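Local coordinates for bifunctional protein PutA (Bradyrhizobium diazoefficiens, PDB 6BSN) that probably oxidises proline to glutamate in two steps, joining an FAD-dependent proline dehydrogenase to an NAD-dependent glutamate semialdehyde dehydrogenase, at residues A281-R286 / D349-R354; Y316-S321 / P364-K369. The protein carries 1 engineered substitution. All coordinates share one frame; numbering follows the deposited sequence.

Contact 1 (A281-R286 / D349-R354); sequences AEEADR and DTEIKR. With FDA (dihydroflavine-adenine dinucleotide), chain C; PRO (proline), chain G; SO4 (sulfate ion), chain O.
Glu351 reaches from helix 348-357 to the backbone of Ala284, joining that helix to the loop after strand 276-279 in the TIM-barrel-type proline dehydrogenase domain. Its chain bends at CG (chi2 -61°), which brings OE1 within 2.5 Å of Ala284 N, a short hydrogen bond that comes in on the syn side of the carboxylate but well out of its plane. Water 1 also donates to OE1 and to Glu282 O, which accepts a further bond from Gln314 NE2. OE2 accepts a hydrogen bond from water 2, 2.8 Å away, and this water in turn accepts from Asp285 N and Arg354 NH2. Both oxygens of the Glu351 carboxylate are thus supplied. Arg354 extends toward the loop and spends its donors on several partners: NE points at O2 of a sulfate (2.7 Å), NH1 at O3 of the same ion, and NH2 serves waters 2 and 3 as well as a salt bridge to Asp285 OD2 (3.2 Å), an oxygen shared with Arg358. Glu283 CG lies over one face of this guanidinium, with the carboxylate and guanidinium planes 1° apart; the ionic link itself is long. Glu283 OE2 is held instead by Arg286 NH1 at 2.9 Å. Arg286, whose NE bonds to Phe247 O, turns one face to the carboxylate of a proline in a remote site. An alanine here would take away that cationic face and would probably leave Glu283 OE2 without its partner and the proline less firmly held. At the start of the loop, Ala281 N donates to flavin O4, and Ala281 O accepts from flavin N3 at 2.8 Å.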
# COMPACT_ATOMS: atom_id res chain seq x y z
N ALA A 281 -47.39 -16.20 0.67
CA ALA A 281 -46.87 -14.97 0.10
C ALA A 281 -45.73 -15.31 -0.85
O ALA A 281 -44.87 -16.15 -0.54
CB ALA A 281 -46.39 -13.99 1.17
N GLU A 282 -45.73 -14.67 -2.01
CA GLU A 282 -44.76 -15.00 -3.05
C GLU A 282 -43.92 -13.75 -3.32
O GLU A 282 -43.61 -13.01 -2.38
CB GLU A 282 -45.49 -15.54 -4.28
CG GLU A 282 -46.42 -16.75 -3.93
CD GLU A 282 -47.05 -17.41 -5.13
OE1 GLU A 282 -46.29 -18.06 -5.90
OE2 GLU A 282 -48.30 -17.29 -5.29
N GLU A 283 -43.54 -13.52 -4.57
CA GLU A 283 -42.58 -12.46 -4.87
C GLU A 283 -43.16 -11.08 -4.56
O GLU A 283 -44.37 -10.87 -4.49
CB GLU A 283 -42.14 -12.52 -6.33
CG GLU A 283 -41.44 -13.82 -6.71
CD GLU A 283 -42.41 -14.93 -7.17
OE1 GLU A 283 -41.91 -15.89 -7.80
OE2 GLU A 283 -43.65 -14.87 -6.92
N ALA A 284 -42.25 -10.10 -4.41
CA ALA A 284 -42.70 -8.77 -4.03
C ALA A 284 -43.54 -8.10 -5.11
O ALA A 284 -44.46 -7.34 -4.79
CB ALA A 284 -41.50 -7.90 -3.65
N ASP A 285 -43.26 -8.38 -6.40
CA ASP A 285 -44.07 -7.74 -7.44
C ASP A 285 -45.47 -8.35 -7.56
O ASP A 285 -46.26 -7.88 -8.38
CB ASP A 285 -43.36 -7.77 -8.81
CG ASP A 285 -43.25 -9.18 -9.40
OD1 ASP A 285 -43.66 -10.15 -8.73
OD2 ASP A 285 -42.73 -9.34 -10.53
N ARG A 286 -45.79 -9.37 -6.77
CA ARG A 286 -47.14 -9.93 -6.71
C ARG A 286 -47.89 -9.56 -5.44
O ARG A 286 -49.07 -9.92 -5.31
CB ARG A 286 -47.09 -11.46 -6.86
CG ARG A 286 -46.73 -11.95 -8.26
CD ARG A 286 -46.26 -13.41 -8.22
NE ARG A 286 -46.54 -14.07 -9.49
CZ ARG A 286 -46.08 -15.27 -9.84
NH1 ARG A 286 -45.28 -15.95 -9.03
NH2 ARG A 286 -46.44 -15.78 -11.02
N ASP A 349 -33.01 -13.64 -2.49
CA ASP A 349 -32.08 -13.54 -3.62
C ASP A 349 -32.80 -13.12 -4.89
O ASP A 349 -32.28 -12.34 -5.68
CB ASP A 349 -31.37 -14.87 -3.85
CG ASP A 349 -30.50 -15.26 -2.68
OD1 ASP A 349 -29.39 -14.72 -2.56
OD2 ASP A 349 -30.95 -16.08 -1.85
N THR A 350 -34.01 -13.65 -5.10
CA THR A 350 -34.80 -13.26 -6.26
C THR A 350 -35.11 -11.77 -6.24
O THR A 350 -35.00 -11.09 -7.26
CB THR A 350 -36.09 -14.08 -6.30
OG1 THR A 350 -35.75 -15.46 -6.52
CG2 THR A 350 -37.00 -13.61 -7.40
N GLU A 351 -35.52 -11.25 -5.08
CA GLU A 351 -35.84 -9.83 -5.01
C GLU A 351 -34.62 -8.96 -5.30
O GLU A 351 -34.74 -7.92 -5.95
CB GLU A 351 -36.44 -9.50 -3.64
CG GLU A 351 -37.68 -10.34 -3.26
CD GLU A 351 -38.85 -10.15 -4.21
OE1 GLU A 351 -39.87 -10.86 -4.04
OE2 GLU A 351 -38.77 -9.28 -5.10
N ILE A 352 -33.45 -9.34 -4.79
CA ILE A 352 -32.25 -8.55 -5.07
C ILE A 352 -31.96 -8.53 -6.56
O ILE A 352 -31.85 -7.47 -7.18
CB ILE A 352 -31.04 -9.09 -4.28
CG1 ILE A 352 -31.30 -9.03 -2.76
CG2 ILE A 352 -29.79 -8.27 -4.61
CD1 ILE A 352 -31.79 -7.68 -2.29
N LYS A 353 -31.85 -9.72 -7.16
CA LYS A 353 -31.55 -9.83 -8.59
C LYS A 353 -32.56 -9.05 -9.42
O LYS A 353 -32.18 -8.31 -10.34
CB LYS A 353 -31.53 -11.31 -9.00
CG LYS A 353 -31.17 -11.57 -10.49
CD LYS A 353 -30.86 -13.03 -10.74
CE LYS A 353 -30.23 -13.24 -12.12
NZ LYS A 353 -30.16 -14.70 -12.51
N ARG A 354 -33.85 -9.21 -9.11
CA ARG A 354 -34.88 -8.57 -9.91
C ARG A 354 -34.78 -7.05 -9.86
O ARG A 354 -34.97 -6.37 -10.88
CB ARG A 354 -36.26 -9.01 -9.44
CG ARG A 354 -36.73 -10.32 -10.05
CD ARG A 354 -38.04 -10.76 -9.33
NE ARG A 354 -38.62 -11.98 -9.88
CZ ARG A 354 -39.92 -12.29 -9.84
NH1 ARG A 354 -40.34 -13.42 -10.38
NH2 ARG A 354 -40.79 -11.49 -9.25
PA FDA C . -33.61 -17.41 9.77
O1A FDA C . -32.20 -18.05 9.67
O2A FDA C . -33.97 -16.64 10.92
O5B FDA C . -33.92 -16.33 8.81
C5B FDA C . -33.64 -16.53 7.43
C4B FDA C . -34.29 -15.44 6.59
O4B FDA C . -33.69 -14.19 6.77
C3B FDA C . -34.26 -15.64 5.11
O3B FDA C . -35.21 -16.54 4.71
C2B FDA C . -34.53 -14.28 4.61
O2B FDA C . -35.90 -14.03 4.60
C1B FDA C . -33.85 -13.42 5.63
N9A FDA C . -32.55 -12.93 5.21
C8A FDA C . -31.39 -13.65 4.97
N7A FDA C . -30.43 -12.82 4.59
C5A FDA C . -30.92 -11.52 4.56
C6A FDA C . -30.40 -10.28 4.26
N6A FDA C . -29.02 -10.14 3.86
N1A FDA C . -31.16 -9.18 4.33
C2A FDA C . -32.46 -9.25 4.70
N3A FDA C . -33.00 -10.46 5.01
C4A FDA C . -32.28 -11.57 4.96
N1 FDA C . -41.75 -17.65 3.09
C2 FDA C . -42.45 -16.80 2.17
O2 FDA C . -41.71 -15.85 1.50
N3 FDA C . -43.84 -16.96 1.96
C4 FDA C . -44.55 -17.95 2.68
O4 FDA C . -45.90 -18.12 2.51
C4X FDA C . -43.82 -18.82 3.64
N5 FDA C . -44.52 -19.86 4.34
C5X FDA C . -43.83 -20.55 5.41
C6 FDA C . -44.60 -21.49 6.28
C7 FDA C . -43.93 -22.11 7.37
C7M FDA C . -44.69 -23.06 8.26
C8 FDA C . -42.54 -21.84 7.63
C8M FDA C . -41.80 -22.48 8.78
C9 FDA C . -41.82 -20.95 6.80
C9A FDA C . -42.51 -20.30 5.66
N10 FDA C . -41.74 -19.46 4.76
C10 FDA C . -42.47 -18.66 3.82
C1' FDA C . -40.27 -19.43 4.75
C2' FDA C . -39.75 -18.27 5.57
O2' FDA C . -40.07 -17.07 4.97
C3' FDA C . -38.24 -18.35 5.74
O3' FDA C . -37.71 -18.36 4.48
C4' FDA C . -37.69 -19.58 6.47
O4' FDA C . -38.62 -20.08 7.38
C5' FDA C . -36.41 -19.25 7.23
O5' FDA C . -36.61 -18.16 8.10
P FDA C . -36.35 -18.22 9.69
O1P FDA C . -37.12 -17.23 10.62
O2P FDA C . -36.59 -19.75 9.93
O3P FDA C . -34.72 -18.39 9.70
N PRO G . -44.07 -14.55 -15.33
CA PRO G . -45.00 -13.98 -14.37
C PRO G . -44.35 -13.81 -12.97
O PRO G . -43.46 -14.61 -12.57
CB PRO G . -46.22 -14.87 -14.29
CG PRO G . -46.19 -15.67 -15.59
CD PRO G . -44.75 -15.51 -16.15
OXT PRO G . -44.72 -12.86 -12.22
S SO4 O . -37.37 -14.79 -11.94
O1 SO4 O . -36.33 -15.80 -12.16
O2 SO4 O . -36.99 -13.90 -10.85
O3 SO4 O . -38.61 -15.49 -11.60
O4 SO4 O . -37.54 -13.98 -13.15
O HOH W 1 -40.85 -11.77 -1.61
O HOH W 2 -40.64 -9.11 -7.19
O HOH W 3 -43.48 -12.79 -9.80

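Contact 2 (Y316-S321 / P364-K369); sequences YQKRAS and PVFTRK. With FDA (dihydroflavine-adenine dinucleotide), chain C; SO4 (sulfate ion), chain I.
Tyr316 presents one ring face to Val365, whose CG1 sits over the ring centre in a CH-pi contact, 3.7 Å from the centroid of the Tyr316 ring. A chi1 of 70° places the tyrosine CG between its backbone N and carbonyl carbon, and the two side chains then run side by side. The backbones form a single beta bridge between Gln317 and Val365, just after strand 309-314 of the TIM-barrel-type proline dehydrogenase domain. Two hydrogen bonds flank it: Phe366 N donates to Tyr316 O, nearly along the C=O direction, and Lys318 N donates to Pro364 O, each at 3.0 Å. CA-H...O contacts from Val365 and Gln317 reach the same two carbonyls. Lys318 CG lies over one face of the Phe366 ring, offset toward the rim, while the extended lysine chain carries NZ on to Asp18 and to water 4, which donates to Val365 O. After the bridged Gln317, a type I turn from Gln317 to Ala320 leads into helix 320-333. Within the turn Arg319 NH2 bonds Gln317 OE1 in the plane of the amide carbonyl, 2.8 Å apart, and water 5 ties Arg319 N and NE to Pro364 O. Further along, 364-369 borders the adenine half of the cofactor, with Phe366 O beside C2A. Arg368, at the N-cap position of helix 369-385, directs NE and NH2 at a sulfate. Tyr316 OH, for its part, is hydrogen-bonded to Tyr347 N. Lys369 packs its CG against the adenine near N7A and C8A, then sends NZ to the pyrophosphate oxygen O2A. The adenine amino group N6A donates to Thr367 O at 2.9 Å.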
# COMPACT_ATOMS: atom_id res chain seq x y z
N TYR A 316 -39.51 -9.53 5.74
CA TYR A 316 -38.34 -8.92 5.11
C TYR A 316 -38.70 -7.82 4.14
O TYR A 316 -37.80 -7.19 3.58
CB TYR A 316 -37.44 -9.98 4.43
CG TYR A 316 -37.90 -10.71 3.17
CD1 TYR A 316 -39.16 -10.49 2.60
CD2 TYR A 316 -37.05 -11.62 2.54
CE1 TYR A 316 -39.55 -11.17 1.43
CE2 TYR A 316 -37.43 -12.30 1.39
CZ TYR A 316 -38.69 -12.08 0.84
OH TYR A 316 -39.08 -12.76 -0.32
N GLN A 317 -40.00 -7.55 3.94
CA GLN A 317 -40.44 -6.49 3.05
C GLN A 317 -40.67 -5.21 3.84
O GLN A 317 -41.29 -5.23 4.91
CB GLN A 317 -41.74 -6.86 2.32
CG GLN A 317 -41.61 -8.03 1.32
CD GLN A 317 -42.55 -7.88 0.13
OE1 GLN A 317 -42.72 -6.79 -0.42
NE2 GLN A 317 -43.19 -8.98 -0.25
N LYS A 318 -40.20 -4.10 3.29
CA LYS A 318 -40.44 -2.82 3.94
C LYS A 318 -41.93 -2.50 4.04
O LYS A 318 -42.34 -1.74 4.92
CB LYS A 318 -39.68 -1.72 3.18
CG LYS A 318 -38.17 -1.97 3.13
CD LYS A 318 -37.50 -1.20 2.00
CE LYS A 318 -35.97 -1.35 2.08
NZ LYS A 318 -35.27 -0.60 0.99
N ARG A 319 -42.74 -3.10 3.17
CA ARG A 319 -44.18 -2.88 3.24
C ARG A 319 -44.87 -3.78 4.26
O ARG A 319 -46.09 -3.66 4.43
CB ARG A 319 -44.81 -3.09 1.86
CG ARG A 319 -44.40 -2.06 0.83
CD ARG A 319 -44.89 -2.43 -0.58
NE ARG A 319 -44.25 -3.65 -1.06
CZ ARG A 319 -44.60 -4.32 -2.17
NH1 ARG A 319 -45.60 -3.89 -2.92
NH2 ARG A 319 -43.97 -5.44 -2.50
N ALA A 320 -44.14 -4.66 4.96
CA ALA A 320 -44.79 -5.65 5.81
C ALA A 320 -45.74 -5.01 6.82
O ALA A 320 -46.90 -5.42 6.95
CB ALA A 320 -43.73 -6.48 6.54
N SER A 321 -45.28 -3.97 7.51
CA SER A 321 -46.11 -3.34 8.53
C SER A 321 -47.39 -2.75 7.92
O SER A 321 -48.45 -2.79 8.54
CB SER A 321 -45.31 -2.25 9.26
OG SER A 321 -46.07 -1.78 10.37
N PRO A 364 -37.30 -3.74 -2.52
CA PRO A 364 -38.49 -3.91 -1.66
C PRO A 364 -38.19 -4.64 -0.37
O PRO A 364 -39.03 -4.64 0.53
CB PRO A 364 -39.44 -4.73 -2.55
CG PRO A 364 -38.52 -5.56 -3.39
CD PRO A 364 -37.39 -4.58 -3.74
N VAL A 365 -37.04 -5.28 -0.25
CA VAL A 365 -36.68 -6.03 0.94
C VAL A 365 -35.51 -5.35 1.63
O VAL A 365 -34.74 -4.60 1.02
CB VAL A 365 -36.34 -7.49 0.62
CG1 VAL A 365 -37.58 -8.25 0.23
CG2 VAL A 365 -35.29 -7.54 -0.50
N PHE A 366 -35.37 -5.62 2.93
CA PHE A 366 -34.13 -5.26 3.61
C PHE A 366 -32.98 -6.06 3.03
O PHE A 366 -33.17 -7.16 2.48
CB PHE A 366 -34.28 -5.51 5.13
CG PHE A 366 -35.44 -4.74 5.74
CD1 PHE A 366 -35.37 -3.36 5.88
CD2 PHE A 366 -36.60 -5.38 6.12
CE1 PHE A 366 -36.43 -2.64 6.41
CE2 PHE A 366 -37.67 -4.67 6.65
CZ PHE A 366 -37.59 -3.31 6.79
N THR A 367 -31.77 -5.50 3.12
CA THR A 367 -30.57 -6.14 2.61
C THR A 367 -29.63 -6.59 3.71
O THR A 367 -28.64 -7.26 3.42
CB THR A 367 -29.81 -5.20 1.64
OG1 THR A 367 -29.56 -3.93 2.26
CG2 THR A 367 -30.63 -4.96 0.39
N ARG A 368 -29.93 -6.28 4.96
CA ARG A 368 -29.21 -6.83 6.10
C ARG A 368 -30.15 -7.73 6.87
O ARG A 368 -31.28 -7.35 7.17
CB ARG A 368 -28.67 -5.72 7.02
CG ARG A 368 -27.40 -5.11 6.49
CD ARG A 368 -26.71 -4.27 7.55
NE ARG A 368 -26.28 -5.04 8.73
CZ ARG A 368 -25.72 -4.49 9.80
NH1 ARG A 368 -25.50 -3.17 9.85
NH2 ARG A 368 -25.36 -5.24 10.83
N LYS A 369 -29.66 -8.94 7.16
CA LYS A 369 -30.44 -9.93 7.88
C LYS A 369 -30.99 -9.39 9.20
O LYS A 369 -32.16 -9.65 9.54
CB LYS A 369 -29.55 -11.15 8.13
CG LYS A 369 -30.25 -12.49 8.05
CD LYS A 369 -30.92 -12.81 9.34
CE LYS A 369 -31.24 -14.28 9.46
NZ LYS A 369 -31.69 -14.53 10.86
PA FDA C . -33.61 -17.41 9.77
O1A FDA C . -32.20 -18.05 9.67
O2A FDA C . -33.97 -16.64 10.92
O5B FDA C . -33.92 -16.33 8.81
C5B FDA C . -33.64 -16.53 7.43
C4B FDA C . -34.29 -15.44 6.59
O4B FDA C . -33.69 -14.19 6.77
C3B FDA C . -34.26 -15.64 5.11
O3B FDA C . -35.21 -16.54 4.71
C2B FDA C . -34.53 -14.28 4.61
O2B FDA C . -35.90 -14.03 4.60
C1B FDA C . -33.85 -13.42 5.63
N9A FDA C . -32.55 -12.93 5.21
C8A FDA C . -31.39 -13.65 4.97
N7A FDA C . -30.43 -12.82 4.59
C5A FDA C . -30.92 -11.52 4.56
C6A FDA C . -30.40 -10.28 4.26
N6A FDA C . -29.02 -10.14 3.86
N1A FDA C . -31.16 -9.18 4.33
C2A FDA C . -32.46 -9.25 4.70
N3A FDA C . -33.00 -10.46 5.01
C4A FDA C . -32.28 -11.57 4.96
N1 FDA C . -41.75 -17.65 3.09
C2 FDA C . -42.45 -16.80 2.17
O2 FDA C . -41.71 -15.85 1.50
N3 FDA C . -43.84 -16.96 1.96
C4 FDA C . -44.55 -17.95 2.68
O4 FDA C . -45.90 -18.12 2.51
C4X FDA C . -43.82 -18.82 3.64
N5 FDA C . -44.52 -19.86 4.34
C5X FDA C . -43.83 -20.55 5.41
C6 FDA C . -44.60 -21.49 6.28
C7 FDA C . -43.93 -22.11 7.37
C7M FDA C . -44.69 -23.06 8.26
C8 FDA C . -42.54 -21.84 7.63
C8M FDA C . -41.80 -22.48 8.78
C9 FDA C . -41.82 -20.95 6.80
C9A FDA C . -42.51 -20.30 5.66
N10 FDA C . -41.74 -19.46 4.76
C10 FDA C . -42.47 -18.66 3.82
C1' FDA C . -40.27 -19.43 4.75
C2' FDA C . -39.75 -18.27 5.57
O2' FDA C . -40.07 -17.07 4.97
C3' FDA C . -38.24 -18.35 5.74
O3' FDA C . -37.71 -18.36 4.48
C4' FDA C . -37.69 -19.58 6.47
O4' FDA C . -38.62 -20.08 7.38
C5' FDA C . -36.41 -19.25 7.23
O5' FDA C . -36.61 -18.16 8.10
P FDA C . -36.35 -18.22 9.69
O1P FDA C . -37.12 -17.23 10.62
O2P FDA C . -36.59 -19.75 9.93
O3P FDA C . -34.72 -18.39 9.70
S SO4 I . -26.33 -8.73 9.53
O1 SO4 I . -26.67 -10.04 10.08
O2 SO4 I . -25.48 -8.84 8.35
O3 SO4 I . -25.62 -7.96 10.56
O4 SO4 I . -27.55 -8.00 9.18
O HOH W 4 -32.75 -2.58 1.22
O HOH W 5 -41.67 -3.70 0.32

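In the fold
From the N terminus, strand 276-279 runs into 281-286, and after helix 287-298 and strand 309-314 the chain reaches 316-321. Helix 320-333 and strand 338-343 then lead to 349-354, where contact 1 closes a loop of 62 intervening residues. The chain continues to 364-369, where contact 2 closes one of 42. The two closures cross, since their segments alternate. Their centres lie about 11 Å apart and they touch directly: Ala284 O probably accepts from Arg319 NH2, and Glu351 packs on Val365. Together they tie the loops after two neighbouring parallel barrel strands to helix 348-357 and its following loop, bordering the flavin and adenine ends of one cofactor.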